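Local structure of alpha-galactosidase (Lactobacillus brevis, 3MI6) at residues L473-W478 with N521-S526. The protein probably hydrolyses terminal, non-reducing alpha-D-galactose residues from alpha-galactosides, as a member of glycosyl hydrolase family 36. Residues are numbered along the deposited sequence; the frame is centred on the assembly and turned at random.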
ATOM      1  N   LEU D 473     -10.113  18.463 -51.966  1.00 50.17           N
ATOM      2  CA  LEU D 473      -9.501  17.968 -50.754  1.00 49.47           C
ATOM      3  C   LEU D 473      -9.790  16.496 -50.484  1.00 45.89           C
ATOM      4  O   LEU D 473     -10.892  16.007 -50.705  1.00 47.19           O
ATOM      5  CB  LEU D 473      -9.966  18.814 -49.582  1.00 47.92           C
ATOM      6  CG  LEU D 473      -9.568  20.279 -49.692  1.00 50.32           C
ATOM      7  CD1 LEU D 473     -10.097  21.032 -48.492  1.00 52.01           C
ATOM      8  CD2 LEU D 473      -8.064  20.423 -49.808  1.00 49.05           C
ATOM      9  N   ASP D 474      -8.790  15.789 -49.995  1.00 43.33           N
ATOM     10  CA  ASP D 474      -8.984  14.404 -49.636  1.00 44.82           C
ATOM     11  C   ASP D 474      -9.167  14.300 -48.139  1.00 46.17           C
ATOM     12  O   ASP D 474      -9.611  13.266 -47.630  1.00 46.46           O
ATOM     13  CB  ASP D 474      -7.776  13.581 -50.060  1.00 43.79           C
ATOM     14  CG  ASP D 474      -7.652  13.481 -51.549  1.00 45.68           C
ATOM     15  OD1 ASP D 474      -8.482  12.766 -52.154  1.00 43.00           O
ATOM     16  OD2 ASP D 474      -6.733  14.119 -52.105  1.00 46.04           O
ATOM     17  N   TYR D 475      -8.852  15.389 -47.444  1.00 44.60           N
ATOM     18  CA  TYR D 475      -8.598  15.338 -46.007  1.00 44.42           C
ATOM     19  C   TYR D 475      -8.565  16.743 -45.432  1.00 43.32           C
ATOM     20  O   TYR D 475      -8.085  17.673 -46.072  1.00 43.56           O
ATOM     21  CB  TYR D 475      -7.252  14.639 -45.793  1.00 43.45           C
ATOM     22  CG  TYR D 475      -6.609  14.704 -44.421  1.00 43.20           C
ATOM     23  CD1 TYR D 475      -5.880  15.805 -44.025  1.00 42.46           C
ATOM     24  CD2 TYR D 475      -6.651  13.613 -43.562  1.00 44.47           C
ATOM     25  CE1 TYR D 475      -5.254  15.843 -42.786  1.00 43.72           C
ATOM     26  CE2 TYR D 475      -6.026  13.639 -42.322  1.00 42.62           C
ATOM     27  CZ  TYR D 475      -5.327  14.756 -41.938  1.00 43.91           C
ATOM     28  OH  TYR D 475      -4.706  14.786 -40.699  1.00 42.69           O
ATOM     29  N   ILE D 476      -9.082  16.885 -44.222  1.00 42.14           N
ATOM     30  CA  ILE D 476      -9.076  18.156 -43.518  1.00 40.12           C
ATOM     31  C   ILE D 476      -8.667  17.935 -42.053  1.00 41.90           C
ATOM     32  O   ILE D 476      -9.193  17.068 -41.358  1.00 40.20           O
ATOM     33  CB  ILE D 476     -10.457  18.871 -43.638  1.00 40.90           C
ATOM     34  CG1 ILE D 476     -10.527  19.680 -44.937  1.00 43.90           C
ATOM     35  CG2 ILE D 476     -10.708  19.782 -42.469  1.00 37.45           C
ATOM     36  CD1 ILE D 476     -11.896  20.211 -45.254  1.00 40.81           C
ATOM     37  N   LYS D 477      -7.681  18.692 -41.604  1.00 42.06           N
ATOM     38  CA  LYS D 477      -7.357  18.732 -40.195  1.00 41.30           C
ATOM     39  C   LYS D 477      -8.176  19.878 -39.612  1.00 40.45           C
ATOM     40  O   LYS D 477      -7.987  21.040 -39.963  1.00 38.42           O
ATOM     41  CB  LYS D 477      -5.855  18.953 -39.995  1.00 41.46           C
ATOM     42  CG  LYS D 477      -5.337  18.709 -38.576  1.00 44.24           C
ATOM     43  CD  LYS D 477      -3.820  18.952 -38.541  1.00 46.80           C
ATOM     44  CE  LYS D 477      -3.238  18.938 -37.131  1.00 47.10           C
ATOM     45  NZ  LYS D 477      -1.764  19.261 -37.093  1.00 46.01           N
ATOM     46  N   TRP D 478      -9.107  19.529 -38.737  1.00 39.76           N
ATOM     47  CA  TRP D 478     -10.010  20.492 -38.121  1.00 39.81           C
ATOM     48  C   TRP D 478      -9.605  20.704 -36.661  1.00 41.13           C
ATOM     49  O   TRP D 478      -9.929  19.907 -35.773  1.00 39.36           O
ATOM     50  CB  TRP D 478     -11.445  19.973 -38.244  1.00 38.91           C
ATOM     51  CG  TRP D 478     -12.509  20.732 -37.508  1.00 42.13           C
ATOM     52  CD1 TRP D 478     -12.356  21.503 -36.398  1.00 42.13           C
ATOM     53  CD2 TRP D 478     -13.907  20.749 -37.816  1.00 43.91           C
ATOM     54  NE1 TRP D 478     -13.571  22.010 -35.996  1.00 40.37           N
ATOM     55  CE2 TRP D 478     -14.540  21.559 -36.847  1.00 41.81           C
ATOM     56  CE3 TRP D 478     -14.686  20.156 -38.817  1.00 41.49           C
ATOM     57  CZ2 TRP D 478     -15.912  21.795 -36.849  1.00 41.63           C
ATOM     58  CZ3 TRP D 478     -16.054  20.388 -38.816  1.00 42.86           C
ATOM     59  CH2 TRP D 478     -16.653  21.201 -37.840  1.00 42.93           C
ATOM     60  N   ASN D 521     -16.093  11.555 -49.065  1.00 46.16           N
ATOM     61  CA  ASN D 521     -14.789  10.943 -49.347  1.00 45.80           C
ATOM     62  C   ASN D 521     -13.661  11.694 -48.665  1.00 44.76           C
ATOM     63  O   ASN D 521     -12.474  11.391 -48.851  1.00 44.88           O
ATOM     64  CB  ASN D 521     -14.531  10.882 -50.854  1.00 45.10           C
ATOM     65  CG  ASN D 521     -15.521   9.990 -51.571  1.00 50.49           C
ATOM     66  OD1 ASN D 521     -16.106   9.074 -50.971  1.00 48.33           O
ATOM     67  ND2 ASN D 521     -15.721  10.250 -52.859  1.00 49.40           N
ATOM     68  N   VAL D 522     -14.045  12.690 -47.888  1.00 42.63           N
ATOM     69  CA  VAL D 522     -13.085  13.512 -47.207  1.00 42.33           C
ATOM     70  C   VAL D 522     -12.860  12.912 -45.835  1.00 42.58           C
ATOM     71  O   VAL D 522     -13.796  12.715 -45.061  1.00 41.36           O
ATOM     72  CB  VAL D 522     -13.579  14.959 -47.083  1.00 43.61           C
ATOM     73  CG1 VAL D 522     -12.737  15.732 -46.071  1.00 43.22           C
ATOM     74  CG2 VAL D 522     -13.574  15.641 -48.443  1.00 44.52           C
ATOM     75  N   LEU D 523     -11.600  12.600 -45.567  1.00 42.94           N
ATOM     76  CA  LEU D 523     -11.145  12.119 -44.280  1.00 41.30           C
ATOM     77  C   LEU D 523     -10.949  13.311 -43.351  1.00 41.69           C
ATOM     78  O   LEU D 523     -10.121  14.178 -43.629  1.00 42.88           O
ATOM     79  CB  LEU D 523      -9.814  11.413 -44.487  1.00 40.50           C
ATOM     80  CG  LEU D 523      -9.129  10.679 -43.344  1.00 41.50           C
ATOM     81  CD1 LEU D 523     -10.133   9.877 -42.512  1.00 39.51           C
ATOM     82  CD2 LEU D 523      -8.035   9.784 -43.924  1.00 37.89           C
ATOM     83  N   PHE D 524     -11.719  13.370 -42.267  1.00 40.28           N
ATOM     84  CA  PHE D 524     -11.524  14.397 -41.249  1.00 38.22           C
ATOM     85  C   PHE D 524     -10.704  13.837 -40.103  1.00 37.48           C
ATOM     86  O   PHE D 524     -11.088  12.844 -39.479  1.00 36.85           O
ATOM     87  CB  PHE D 524     -12.860  14.924 -40.709  1.00 37.26           C
ATOM     88  CG  PHE D 524     -13.611  15.771 -41.678  1.00 36.96           C
ATOM     89  CD1 PHE D 524     -14.579  15.223 -42.486  1.00 37.27           C
ATOM     90  CD2 PHE D 524     -13.341  17.115 -41.791  1.00 40.56           C
ATOM     91  CE1 PHE D 524     -15.262  15.996 -43.389  1.00 40.41           C
ATOM     92  CE2 PHE D 524     -14.025  17.901 -42.706  1.00 41.83           C
ATOM     93  CZ  PHE D 524     -14.991  17.338 -43.500  1.00 39.42           C
ATOM     94  N   GLU D 525      -9.558  14.465 -39.860  1.00 38.05           N
ATOM     95  CA  GLU D 525      -8.793  14.245 -38.642  1.00 38.53           C
ATOM     96  C   GLU D 525      -9.197  15.331 -37.670  1.00 33.77           C
ATOM     97  O   GLU D 525      -8.999  16.501 -37.930  1.00 34.26           O
ATOM     98  CB  GLU D 525      -7.268  14.255 -38.887  1.00 39.02           C
ATOM     99  CG  GLU D 525      -6.448  13.899 -37.624  1.00 42.05           C
ATOM    100  CD  GLU D 525      -5.061  13.253 -37.894  1.00 47.74           C
ATOM    101  OE1 GLU D 525      -4.137  13.477 -37.067  1.00 46.06           O
ATOM    102  OE2 GLU D 525      -4.883  12.516 -38.901  1.00 46.35           O
ATOM    103  N   SER D 526      -9.803  14.923 -36.565  1.00 36.70           N
ATOM    104  CA  SER D 526     -10.202  15.840 -35.506  1.00 35.04           C
ATOM    105  C   SER D 526      -8.969  16.338 -34.729  1.00 38.25           C
ATOM    106  O   SER D 526      -7.949  15.639 -34.637  1.00 38.72           O
ATOM    107  CB  SER D 526     -11.203  15.143 -34.591  1.00 31.32           C
ATOM    108  OG  SER D 526     -10.770  15.193 -33.259  1.00 32.71           O
TER
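Leu473 O meets the Val522 methyl CG2 just before two neighbouring strands of the closed, eight-stranded parallel barrel begin, the (beta/alpha)8 or TIM-barrel fold of the Melibiase region; helix 500-518 lies in the connection between them. Strands 475-478 and 523-526 run parallel, joined by four backbone hydrogen bonds. Asp474 starts the series, its O accepting Leu523 N at 2.9 Å, while its carboxylate turns to Phe409 N on the preceding strand 408-413. Tyr475 sends its ring to the barrel interior with CG anti to the backbone N (chi1 168°), which carries CD2 to 3.8 Å from Leu523 CG and OH on to Glu525. That hydroxyl gives a weak hydrogen bond to Glu525 OE2, which lies in the ring plane at its edge, with ring and carboxylate 82° apart; OE2 also bonds Gln544. With a phenylalanine here the hydroxyl is gone, which would probably leave the buried Glu525 carboxylate one polar partner short. Ile476 points to the other face, toward the surrounding helices, where its branched CB and CG2 lie beside the Phe524 ring, CG2 3.8 Å from CD2; Val522 CG1 lies over one face of that ring, toward its rim, and Leu515 packs on it too. Lys477, a predicted substrate-binding residue, is fully extended back into the interior, where a long, charged chain can reach its salt-bridge partner Asp367. Trp478 belongs to the same predicted run, but its flat indole turns to the helix side, stacking with Tyr512 and touching Leu511 and Leu515, while NE1 bonds Glu416; its backbone N closes the series on Glu525 O at 3.1 Å, with an N-H...O angle of 170°.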